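Local coordinates for fructose-1,6-bisphosphatase/inositol-1-monophosphatase (Thermotoga maritima, PDB 2P3N), which removes phosphate from inositol monophosphates, fructose 1,6-bisphosphate and several other phosphate esters with the help of magnesium, working as a homotetramer, at residues 80-85 and 174-179; 126-131 and 210-215; 60-65 and 76-81; 104-109 and 205-210. One frame throughout, in Å; residues are numbered along the deposited sequence.

Contact 1: residues 80-85 and 174-179. With MG (magnesium ion), chain E.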
loop_
_atom_site.group_PDB
_atom_site.type_symbol
_atom_site.label_atom_id
_atom_site.label_comp_id
_atom_site.label_asym_id
_atom_site.label_seq_id
_atom_site.Cartn_x
_atom_site.Cartn_y
_atom_site.Cartn_z
ATOM N N PRO A 80 -0.104 21.209 -8.920
ATOM C CA PRO A 80 -1.212 20.383 -8.434
ATOM C C PRO A 80 -1.165 18.935 -8.945
ATOM O O PRO A 80 -1.469 18.006 -8.203
ATOM C CB PRO A 80 -2.450 21.159 -8.901
ATOM C CG PRO A 80 -1.960 21.891 -10.136
ATOM C CD PRO A 80 -0.607 22.368 -9.684
ATOM N N ILE A 81 -0.799 18.738 -10.207
ATOM C CA ILE A 81 -0.693 17.384 -10.748
ATOM C C ILE A 81 0.401 17.355 -11.782
ATOM O O ILE A 81 0.212 17.832 -12.896
ATOM C CB ILE A 81 -1.982 16.881 -11.451
ATOM C CG1 ILE A 81 -3.143 16.795 -10.459
ATOM C CG2 ILE A 81 -1.718 15.505 -12.048
ATOM C CD1 ILE A 81 -4.452 16.335 -11.062
ATOM N N ASP A 82 1.552 16.810 -11.408
ATOM C CA ASP A 82 2.657 16.711 -12.345
ATOM C C ASP A 82 2.502 15.359 -13.038
ATOM O O ASP A 82 2.801 14.316 -12.466
ATOM C CB ASP A 82 3.993 16.809 -11.602
ATOM C CG ASP A 82 5.189 16.793 -12.543
ATOM O OD1 ASP A 82 6.333 16.954 -12.061
ATOM O OD2 ASP A 82 4.991 16.619 -13.763
ATOM N N GLY A 83 2.010 15.381 -14.268
ATOM C CA GLY A 83 1.801 14.140 -14.991
ATOM C C GLY A 83 0.305 13.962 -15.186
ATOM O O GLY A 83 -0.242 12.877 -14.985
ATOM N N THR A 84 -0.354 15.047 -15.587
ATOM C CA THR A 84 -1.795 15.059 -15.803
ATOM C C THR A 84 -2.264 14.044 -16.850
ATOM O O THR A 84 -3.380 13.508 -16.753
ATOM C CB THR A 84 -2.271 16.473 -16.205
ATOM O OG1 THR A 84 -1.835 17.420 -15.216
ATOM C CG2 THR A 84 -3.787 16.515 -16.302
ATOM N N ILE A 85 -1.418 13.769 -17.841
ATOM C CA ILE A 85 -1.771 12.806 -18.884
ATOM C C ILE A 85 -1.868 11.424 -18.258
ATOM O O ILE A 85 -2.852 10.715 -18.444
ATOM C CB ILE A 85 -0.714 12.796 -20.011
ATOM C CG1 ILE A 85 -0.790 14.112 -20.790
ATOM C CG2 ILE A 85 -0.921 11.593 -20.921
ATOM C CD1 ILE A 85 0.296 14.293 -21.824
ATOM N N LEU A 174 8.813 7.827 -17.858
ATOM C CA LEU A 174 7.729 7.467 -16.947
ATOM C C LEU A 174 6.511 8.359 -16.984
ATOM O O LEU A 174 5.391 7.863 -16.906
ATOM C CB LEU A 174 8.253 7.419 -15.516
ATOM C CG LEU A 174 9.601 6.736 -15.292
ATOM C CD1 LEU A 174 10.718 7.606 -15.871
ATOM C CD2 LEU A 174 9.820 6.539 -13.799
ATOM N N GLY A 175 6.720 9.670 -17.060
ATOM C CA GLY A 175 5.582 10.570 -17.131
ATOM C C GLY A 175 5.518 11.710 -16.142
ATOM O O GLY A 175 4.727 12.635 -16.334
ATOM N N SER A 176 6.340 11.663 -15.099
ATOM C CA SER A 176 6.324 12.719 -14.097
ATOM C C SER A 176 7.682 13.382 -13.922
ATOM O O SER A 176 8.633 12.769 -13.444
ATOM C CB SER A 176 5.841 12.161 -12.750
ATOM O OG SER A 176 5.580 13.206 -11.822
ATOM N N ALA A 177 7.755 14.646 -14.314
ATOM C CA ALA A 177 8.981 15.422 -14.202
ATOM C C ALA A 177 9.500 15.428 -12.760
ATOM O O ALA A 177 10.608 14.963 -12.473
ATOM C CB ALA A 177 8.720 16.848 -14.664
ATOM N N ALA A 178 8.690 15.969 -11.858
ATOM C CA ALA A 178 9.058 16.044 -10.453
ATOM C C ALA A 178 9.484 14.672 -9.911
ATOM O O ALA A 178 10.526 14.543 -9.270
ATOM C CB ALA A 178 7.886 16.597 -9.643
ATOM N N LEU A 179 8.680 13.650 -10.176
ATOM C CA LEU A 179 8.984 12.311 -9.700
ATOM C C LEU A 179 10.254 11.732 -10.324
ATOM O O LEU A 179 10.961 10.962 -9.680
ATOM C CB LEU A 179 7.799 11.383 -9.963
ATOM C CG LEU A 179 7.837 10.004 -9.298
ATOM C CD1 LEU A 179 8.038 10.138 -7.786
ATOM C CD2 LEU A 179 6.538 9.281 -9.603
HETATM MG MG MG E . 0.747 19.741 -13.447
HETATM O O HOH W 1 -1.325 20.271 -12.709
HETATM O O HOH W 2 -0.046 19.392 -15.180
HETATM O O HOH W 3 2.463 19.443 -14.639
#

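Contact 2: residues 126-131 and 210-215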
loop_
_atom_site.group_PDB
_atom_site.type_symbol
_atom_site.label_atom_id
_atom_site.label_comp_id
_atom_site.label_asym_id
_atom_site.label_seq_id
_atom_site.Cartn_x
_atom_site.Cartn_y
_atom_site.Cartn_z
ATOM N N SER A 126 19.639 19.494 5.331
ATOM C CA SER A 126 19.193 18.350 6.127
ATOM C C SER A 126 19.262 17.009 5.403
ATOM O O SER A 126 19.070 15.955 6.013
ATOM C CB SER A 126 17.765 18.581 6.616
ATOM O OG SER A 126 17.659 19.784 7.354
ATOM N N GLY A 127 19.536 17.050 4.107
ATOM C CA GLY A 127 19.616 15.821 3.341
ATOM C C GLY A 127 18.274 15.398 2.771
ATOM O O GLY A 127 17.230 15.928 3.158
ATOM N N ALA A 128 18.301 14.431 1.860
ATOM C CA ALA A 128 17.095 13.940 1.216
ATOM C C ALA A 128 16.504 12.679 1.860
ATOM O O ALA A 128 17.232 11.802 2.327
ATOM C CB ALA A 128 17.388 13.690 -0.254
ATOM N N PHE A 129 15.176 12.599 1.876
ATOM C CA PHE A 129 14.483 11.453 2.442
ATOM C C PHE A 129 13.438 10.869 1.501
ATOM O O PHE A 129 13.042 11.474 0.516
ATOM C CB PHE A 129 13.762 11.817 3.744
ATOM C CG PHE A 129 14.670 12.168 4.898
ATOM C CD1 PHE A 129 15.416 13.342 4.893
ATOM C CD2 PHE A 129 14.701 11.365 6.037
ATOM C CE1 PHE A 129 16.170 13.717 6.012
ATOM C CE2 PHE A 129 15.450 11.732 7.154
ATOM C CZ PHE A 129 16.183 12.913 7.138
ATOM N N PHE A 130 12.978 9.681 1.869
ATOM C CA PHE A 130 11.968 8.915 1.142
ATOM C C PHE A 130 11.167 8.264 2.276
ATOM O O PHE A 130 11.700 7.422 3.008
ATOM C CB PHE A 130 12.652 7.824 0.317
ATOM C CG PHE A 130 11.789 7.215 -0.739
ATOM C CD1 PHE A 130 10.439 6.988 -0.521
ATOM C CD2 PHE A 130 12.337 6.856 -1.964
ATOM C CE1 PHE A 130 9.643 6.421 -1.507
ATOM C CE2 PHE A 130 11.546 6.285 -2.959
ATOM C CZ PHE A 130 10.194 6.070 -2.728
ATOM N N ASN A 131 9.906 8.668 2.430
ATOM C CA ASN A 131 9.032 8.132 3.475
ATOM C C ASN A 131 9.707 7.976 4.836
ATOM O O ASN A 131 9.407 7.041 5.587
ATOM C CB ASN A 131 8.429 6.786 3.058
ATOM C CG ASN A 131 7.453 6.919 1.913
ATOM O OD1 ASN A 131 6.719 7.897 1.820
ATOM N ND2 ASN A 131 7.428 5.928 1.042
ATOM N N LYS A 210 20.202 17.569 -5.139
ATOM C CA LYS A 210 21.425 18.108 -4.570
ATOM C C LYS A 210 21.611 17.718 -3.106
ATOM O O LYS A 210 22.732 17.431 -2.681
ATOM C CB LYS A 210 21.447 19.632 -4.735
ATOM C CG LYS A 210 21.314 20.077 -6.193
ATOM C CD LYS A 210 21.634 21.553 -6.403
ATOM C CE LYS A 210 20.634 22.468 -5.714
ATOM N NZ LYS A 210 20.905 23.904 -6.019
ATOM N N GLU A 211 20.528 17.708 -2.329
ATOM C CA GLU A 211 20.619 17.317 -0.920
ATOM C C GLU A 211 20.930 15.827 -0.817
ATOM O O GLU A 211 21.387 15.342 0.215
ATOM C CB GLU A 211 19.318 17.625 -0.184
ATOM C CG GLU A 211 19.208 19.061 0.261
ATOM C CD GLU A 211 20.200 19.409 1.357
ATOM O OE1 GLU A 211 20.851 20.468 1.252
ATOM O OE2 GLU A 211 20.326 18.636 2.330
ATOM N N ALA A 212 20.673 15.107 -1.903
ATOM C CA ALA A 212 20.951 13.676 -1.975
ATOM C C ALA A 212 22.304 13.505 -2.649
ATOM O O ALA A 212 22.590 12.441 -3.206
ATOM C CB ALA A 212 19.883 12.961 -2.789
ATOM N N GLY A 213 23.108 14.576 -2.615
ATOM C CA GLY A 213 24.448 14.579 -3.192
ATOM C C GLY A 213 24.612 14.587 -4.709
ATOM O O GLY A 213 25.736 14.500 -5.202
ATOM N N GLY A 214 23.516 14.689 -5.456
ATOM C CA GLY A 214 23.615 14.702 -6.909
ATOM C C GLY A 214 23.915 16.066 -7.517
ATOM O O GLY A 214 24.250 17.026 -6.814
ATOM N N MET A 215 23.805 16.145 -8.839
ATOM C CA MET A 215 24.048 17.391 -9.557
ATOM C C MET A 215 22.816 17.818 -10.332
ATOM O O MET A 215 22.110 16.995 -10.919
ATOM C CB MET A 215 25.213 17.253 -10.548
ATOM C CG MET A 215 26.604 17.249 -9.934
ATOM S SD MET A 215 27.866 17.042 -11.221
ATOM C CE MET A 215 28.547 18.690 -11.271
#

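Contact 3: residues 60-65 and 76-81. With MG (magnesium ion), chain E.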
loop_
_atom_site.group_PDB
_atom_site.type_symbol
_atom_site.label_atom_id
_atom_site.label_comp_id
_atom_site.label_asym_id
_atom_site.label_seq_id
_atom_site.Cartn_x
_atom_site.Cartn_y
_atom_site.Cartn_z
ATOM N N GLU A 60 2.683 35.478 2.063
ATOM C CA GLU A 60 3.760 34.869 1.300
ATOM C C GLU A 60 3.204 34.604 -0.088
ATOM O O GLU A 60 1.993 34.458 -0.250
ATOM C CB GLU A 60 4.244 33.601 2.004
ATOM C CG GLU A 60 4.953 33.962 3.309
ATOM C CD GLU A 60 5.470 32.775 4.095
ATOM O OE1 GLU A 60 6.074 31.869 3.480
ATOM O OE2 GLU A 60 5.287 32.765 5.333
ATOM N N ASN A 61 4.067 34.565 -1.095
ATOM C CA ASN A 61 3.578 34.370 -2.451
ATOM C C ASN A 61 3.455 32.944 -2.942
ATOM O O ASN A 61 4.084 32.033 -2.412
ATOM C CB ASN A 61 4.420 35.189 -3.425
ATOM C CG ASN A 61 4.204 36.679 -3.253
ATOM O OD1 ASN A 61 4.726 37.292 -2.322
ATOM N ND2 ASN A 61 3.405 37.265 -4.140
ATOM N N ILE A 62 2.622 32.770 -3.963
ATOM C CA ILE A 62 2.368 31.467 -4.552
ATOM C C ILE A 62 2.523 31.513 -6.054
ATOM O O ILE A 62 2.102 32.459 -6.709
ATOM C CB ILE A 62 0.928 30.969 -4.240
ATOM C CG1 ILE A 62 0.838 30.477 -2.796
ATOM C CG2 ILE A 62 0.529 29.877 -5.220
ATOM C CD1 ILE A 62 -0.447 29.774 -2.467
ATOM N N MET A 63 3.153 30.486 -6.598
ATOM C CA MET A 63 3.314 30.379 -8.031
ATOM C C MET A 63 2.841 28.961 -8.286
ATOM O O MET A 63 3.529 27.999 -7.956
ATOM C CB MET A 63 4.772 30.540 -8.450
ATOM C CG MET A 63 4.929 30.778 -9.938
ATOM S SD MET A 63 6.207 29.760 -10.674
ATOM C CE MET A 63 7.627 30.526 -9.947
ATOM N N ALA A 64 1.640 28.845 -8.839
ATOM C CA ALA A 64 1.042 27.550 -9.115
ATOM C C ALA A 64 0.788 27.386 -10.615
ATOM O O ALA A 64 0.330 28.317 -11.290
ATOM C CB ALA A 64 -0.269 27.400 -8.308
ATOM N N GLU A 65 1.103 26.202 -11.134
ATOM C CA GLU A 65 0.926 25.930 -12.552
ATOM C C GLU A 65 -0.370 26.487 -13.107
ATOM O O GLU A 65 -0.366 27.346 -13.977
ATOM C CB GLU A 65 0.974 24.429 -12.826
ATOM C CG GLU A 65 0.429 24.084 -14.190
ATOM C CD GLU A 65 0.890 22.751 -14.683
ATOM O OE1 GLU A 65 0.868 21.792 -13.883
ATOM O OE2 GLU A 65 1.265 22.665 -15.871
ATOM N N TRP A 76 6.065 29.977 -2.721
ATOM C CA TRP A 76 5.785 28.543 -2.749
ATOM C C TRP A 76 5.419 28.156 -4.186
ATOM O O TRP A 76 4.473 28.697 -4.763
ATOM C CB TRP A 76 4.605 28.196 -1.838
ATOM C CG TRP A 76 4.786 28.502 -0.376
ATOM C CD1 TRP A 76 4.719 29.729 0.227
ATOM C CD2 TRP A 76 4.983 27.548 0.681
ATOM N NE1 TRP A 76 4.849 29.597 1.592
ATOM C CE2 TRP A 76 5.014 28.271 1.897
ATOM C CE3 TRP A 76 5.135 26.151 0.718
ATOM C CZ2 TRP A 76 5.188 27.642 3.140
ATOM C CZ3 TRP A 76 5.310 25.528 1.961
ATOM C CH2 TRP A 76 5.333 26.277 3.151
ATOM N N ILE A 77 6.158 27.224 -4.774
ATOM C CA ILE A 77 5.843 26.811 -6.135
ATOM C C ILE A 77 5.083 25.489 -6.109
ATOM O O ILE A 77 5.550 24.478 -5.576
ATOM C CB ILE A 77 7.105 26.702 -6.992
ATOM C CG1 ILE A 77 7.903 28.010 -6.884
ATOM C CG2 ILE A 77 6.713 26.448 -8.431
ATOM C CD1 ILE A 77 9.109 28.080 -7.784
ATOM N N ILE A 78 3.903 25.515 -6.713
ATOM C CA ILE A 78 3.001 24.375 -6.705
ATOM C C ILE A 78 2.634 23.780 -8.044
ATOM O O ILE A 78 2.318 24.489 -8.989
ATOM C CB ILE A 78 1.676 24.789 -6.021
ATOM C CG1 ILE A 78 1.973 25.297 -4.610
ATOM C CG2 ILE A 78 0.672 23.639 -6.043
ATOM C CD1 ILE A 78 0.884 26.181 -4.055
ATOM N N ASP A 79 2.693 22.462 -8.121
ATOM C CA ASP A 79 2.243 21.779 -9.314
ATOM C C ASP A 79 1.178 20.833 -8.767
ATOM O O ASP A 79 1.492 19.794 -8.177
ATOM C CB ASP A 79 3.356 21.005 -10.017
ATOM C CG ASP A 79 2.916 20.491 -11.388
ATOM O OD1 ASP A 79 3.773 20.257 -12.268
ATOM O OD2 ASP A 79 1.698 20.321 -11.584
ATOM N N PRO A 80 -0.104 21.209 -8.920
ATOM C CA PRO A 80 -1.212 20.383 -8.434
ATOM C C PRO A 80 -1.165 18.935 -8.945
ATOM O O PRO A 80 -1.469 18.006 -8.203
ATOM C CB PRO A 80 -2.450 21.159 -8.901
ATOM C CG PRO A 80 -1.960 21.891 -10.136
ATOM C CD PRO A 80 -0.607 22.368 -9.684
ATOM N N ILE A 81 -0.799 18.738 -10.207
ATOM C CA ILE A 81 -0.693 17.384 -10.748
ATOM C C ILE A 81 0.401 17.355 -11.782
ATOM O O ILE A 81 0.212 17.832 -12.896
ATOM C CB ILE A 81 -1.982 16.881 -11.451
ATOM C CG1 ILE A 81 -3.143 16.795 -10.459
ATOM C CG2 ILE A 81 -1.718 15.505 -12.048
ATOM C CD1 ILE A 81 -4.452 16.335 -11.062
HETATM MG MG MG E . 0.747 19.741 -13.447
HETATM O O HOH W 3 2.463 19.443 -14.639
HETATM O O HOH W 1 -1.325 20.271 -12.709
HETATM O O HOH W 2 -0.046 19.392 -15.180
#

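Contact 4: residues 104-109 and 205-210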
loop_
_atom_site.group_PDB
_atom_site.type_symbol
_atom_site.label_atom_id
_atom_site.label_comp_id
_atom_site.label_asym_id
_atom_site.label_seq_id
_atom_site.Cartn_x
_atom_site.Cartn_y
_atom_site.Cartn_z
ATOM N N GLY A 104 14.581 33.550 -4.108
ATOM C CA GLY A 104 14.929 32.803 -5.301
ATOM C C GLY A 104 15.693 31.529 -5.020
ATOM O O GLY A 104 16.189 30.884 -5.947
ATOM N N GLU A 105 15.783 31.147 -3.749
ATOM C CA GLU A 105 16.505 29.930 -3.389
ATOM C C GLU A 105 15.599 28.849 -2.833
ATOM O O GLU A 105 14.897 29.068 -1.845
ATOM C CB GLU A 105 17.582 30.232 -2.350
ATOM C CG GLU A 105 18.560 31.320 -2.754
ATOM C CD GLU A 105 19.737 31.393 -1.813
ATOM O OE1 GLU A 105 20.587 30.475 -1.859
ATOM O OE2 GLU A 105 19.801 32.355 -1.017
ATOM N N VAL A 106 15.627 27.677 -3.462
ATOM C CA VAL A 106 14.814 26.551 -3.012
ATOM C C VAL A 106 15.320 26.095 -1.642
ATOM O O VAL A 106 16.443 25.611 -1.510
ATOM C CB VAL A 106 14.885 25.375 -4.014
ATOM C CG1 VAL A 106 13.952 24.261 -3.585
ATOM C CG2 VAL A 106 14.514 25.856 -5.398
ATOM N N LYS A 107 14.481 26.266 -0.625
ATOM C CA LYS A 107 14.825 25.894 0.746
ATOM C C LYS A 107 14.183 24.576 1.170
ATOM O O LYS A 107 14.613 23.944 2.134
ATOM C CB LYS A 107 14.379 26.999 1.725
ATOM C CG LYS A 107 15.014 28.358 1.471
ATOM C CD LYS A 107 16.542 28.247 1.386
ATOM C CE LYS A 107 17.173 29.540 0.867
ATOM N NZ LYS A 107 18.659 29.436 0.711
ATOM N N LEU A 108 13.161 24.160 0.431
ATOM C CA LEU A 108 12.425 22.954 0.766
ATOM C C LEU A 108 11.743 22.393 -0.472
ATOM O O LEU A 108 11.299 23.137 -1.338
ATOM C CB LEU A 108 11.387 23.324 1.832
ATOM C CG LEU A 108 10.368 22.376 2.459
ATOM C CD1 LEU A 108 9.614 23.159 3.518
ATOM C CD2 LEU A 108 9.397 21.816 1.423
ATOM N N GLY A 109 11.661 21.072 -0.551
ATOM C CA GLY A 109 11.012 20.443 -1.683
ATOM C C GLY A 109 10.329 19.150 -1.277
ATOM O O GLY A 109 10.838 18.396 -0.454
ATOM N N GLY A 205 12.251 18.952 -7.210
ATOM C CA GLY A 205 13.199 17.927 -7.610
ATOM C C GLY A 205 14.633 18.420 -7.617
ATOM O O GLY A 205 15.577 17.632 -7.652
ATOM N N LEU A 206 14.797 19.734 -7.572
ATOM C CA LEU A 206 16.121 20.321 -7.587
ATOM C C LEU A 206 16.845 20.206 -6.245
ATOM O O LEU A 206 17.988 19.749 -6.198
ATOM C CB LEU A 206 16.033 21.783 -8.009
ATOM C CG LEU A 206 17.385 22.472 -8.164
ATOM C CD1 LEU A 206 17.405 23.281 -9.446
ATOM C CD2 LEU A 206 17.649 23.343 -6.952
ATOM N N ILE A 207 16.193 20.609 -5.159
ATOM C CA ILE A 207 16.832 20.529 -3.854
ATOM C C ILE A 207 16.954 19.084 -3.387
ATOM O O ILE A 207 17.861 18.740 -2.632
ATOM C CB ILE A 207 16.064 21.361 -2.786
ATOM C CG1 ILE A 207 16.824 21.313 -1.454
ATOM C CG2 ILE A 207 14.641 20.845 -2.621
ATOM C CD1 ILE A 207 16.354 22.320 -0.417
ATOM N N ILE A 208 16.044 18.234 -3.850
ATOM C CA ILE A 208 16.055 16.825 -3.478
ATOM C C ILE A 208 17.237 16.090 -4.100
ATOM O O ILE A 208 17.806 15.194 -3.478
ATOM C CB ILE A 208 14.746 16.123 -3.897
ATOM C CG1 ILE A 208 13.602 16.599 -3.004
ATOM C CG2 ILE A 208 14.908 14.610 -3.810
ATOM C CD1 ILE A 208 12.235 16.223 -3.516
ATOM N N VAL A 209 17.606 16.461 -5.323
ATOM C CA VAL A 209 18.737 15.823 -5.986
ATOM C C VAL A 209 20.065 16.275 -5.377
ATOM O O VAL A 209 20.943 15.466 -5.120
ATOM C CB VAL A 209 18.760 16.139 -7.486
ATOM C CG1 VAL A 209 19.971 15.488 -8.122
ATOM C CG2 VAL A 209 17.492 15.639 -8.142
ATOM N N LYS A 210 20.202 17.569 -5.139
ATOM C CA LYS A 210 21.425 18.108 -4.570
ATOM C C LYS A 210 21.611 17.718 -3.106
ATOM O O LYS A 210 22.732 17.431 -2.681
ATOM C CB LYS A 210 21.447 19.632 -4.735
ATOM C CG LYS A 210 21.314 20.077 -6.193
ATOM C CD LYS A 210 21.634 21.553 -6.403
ATOM C CE LYS A 210 20.634 22.468 -5.714
ATOM N NZ LYS A 210 20.905 23.904 -6.019
#

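Contact 1: residues 80-85 and 174-179
The D82 carboxylate is the flat group that links the two segments, and S176 OG sits over one side of its plane, 3.7 Å from D82 CG. The amide nitrogens of A177 and A178, at the start of helix 177-185, also lie off the carboxylate plane toward that side. D82 OD2 takes a weak bond from A177 N, 3.4 Å long and bent to 135° at the hydrogen. D82 OD1 reaches A178 N at 2.6 Å, but OD1 is doubtfully placed. CG lies anti to the backbone N (chi1 -177°), which carries the group across to the helix start. S176, the N-cap, hydrogen-bonds through OG to S95 OG; S176 OG also lies 3.1 Å from D82 O, a bond not settled because its single proton has both within reach. G83, N-cap of helix 84-89, brings its CA to 3.6 Å from G175 O. D82, G83 and T84 belong to the DPIDGT signature of the family, and I81 O binds the magnesium at 2.1 Å. D82 is expected, by similarity, to bind a second magnesium and substrate, and A177 probably binds substrate; the amide contacts would tie this expected metal ligand to the helix start that probably helps line the pocket.

Contact 2: residues 126-131 and 210-215
E211 meets G127 through one carboxylate oxygen: OE2 accepts the G127 amide N-H nearly along its C-O axis, with an angle of 143° at the hydrogen. The 2.5 Å from G127 N to E211 OE2 is short, so its exact value is doubtful at this resolution. S126 N is also near OE2, but its angle is too poor for a bond. The second carboxylate oxygen, OE1, is held by G125 N, so both oxygens are engaged by backbone amides of the turn that leads into strand 127-130. A bend at chi2 (-68°) turns the carboxylate toward the start of the strand, and E211 CB lies 3.8 Å from G127 C. At the positive phi of G127 a CB would be jammed against the carbonyl O of S126, so glycine suits the position.

Beside this polar grip, the methyl of A128 touches that of A212, CB to CB at 3.6 Å. One shell out, A122 of strand 118-123 lies against both A128 and E211, while backbone hydrogen bonds join A128 to I135 and A212 to V137.

What places E211 and A212 is the end of helix 199-211. G213, at positive phi (72°), is the C-prime residue: its N bonds K210 O at 2.9 Å, and G214 N reaches back to V209 O. This is a Schellman motif, here terminating a helix whose last turn is fastened to the larger mixed sheet.

Contact 3: residues 60-65 and 76-81
M63 and I77 lie side by side and point the same way: the M63 chain, bent at chi2 and chi3 (chi3 -70°), lays its CE on I77 CD1 at 3.6 Å, while SD rests near I77 CG2. On the opposite face, I78 CD1 fits against I62 CG2 at 3.9 Å, and the small A64 leaves its CB 4.0 Å from I78 CB. Helix 40-56 fills the relief of this second face, V50 meeting I62 and I53 meeting I78; W200 of helix 199-211 lies on the M63 and I77 face, against I77. These neighbouring strands are parallel (26° between axes) and form one border of the mixed sheet in the layered alpha/beta sandwich of the inositol monophosphatase family. Four backbone hydrogen bonds zip them together, from W76 N with N61 O to E65 N with I78 O. At one end the indole nitrogen W76 NE1 donates to E60 OE1 at 3.2 Å, from above the carboxylate plane; that oxygen is also salt-bridged to R3. At the other end the E65 and D79 carboxylates stand nearly perpendicular, 88° apart, and come as close as 2.9 Å, E65 OE1 to D79 OD2, because both oxygens bind one magnesium. I81 O and three waters complete its six ligands.

Contact 4: residues 104-109 and 205-210
Strand 105-109 and helix 205-210 pass at 90°, their axes 7.0 Å apart, and the nearest alpha carbons are those of G109 and I207. The pairing is a helix-on-sheet layer of the alpha/beta sandwich: helix 199-211 lies against the larger mixed sheet here, while L206 also reaches V216 and F231 of the second sheet, which places the helix between the two.

I207 is the side chain that makes most of the contact. Its extended arm (chi1 -177°) brings CD1 over the strand backbone, 3.5 Å from V106 O and equally far from K107 O. The same rotation leaves CG2 between the backbone N and carbonyl carbon, where it touches V106 CG1 at 3.6 Å. Because G109 has no side chain, this methyl can also come within 3.6 Å of G109 N. V106 itself points at the helix, and its CG2 makes a looser contact with L206 CD2 at 4.3 Å.

K107 and L108 both face Y100 in a classic beta bulge, and both turn their side chains away from the helix: K107 NZ is paired with E124, while L108 packs on L4 and S7 of helix 2-21. No hydrogen bond crosses the contact, so it is held by apolar packing. At its far end, I208 CD1 rests 4.0 Å from G109 O.

Contacts 2 and 4 are adjacent, with centres about 9 Å apart; they share K210 and both fasten helix 199-211 to the larger mixed sheet. Contact 3 reaches the same sheet at its border strand 61-64, about 14 Å from contact 4 between centres. It also shares P80, I81, the magnesium and three waters with contact 1, whose centre is about 15 Å away. Along the chain contact 3 closes before contacts 2 and 4 open, whereas contact 1 crosses both of those. The chain beyond the metal-binding strand thus runs on through D82 and G83 to the start of helix 177-185, while later turns of helix 199-211 join the sheet further from the metal, although its first turn, with W200 and D201, lies beside the site.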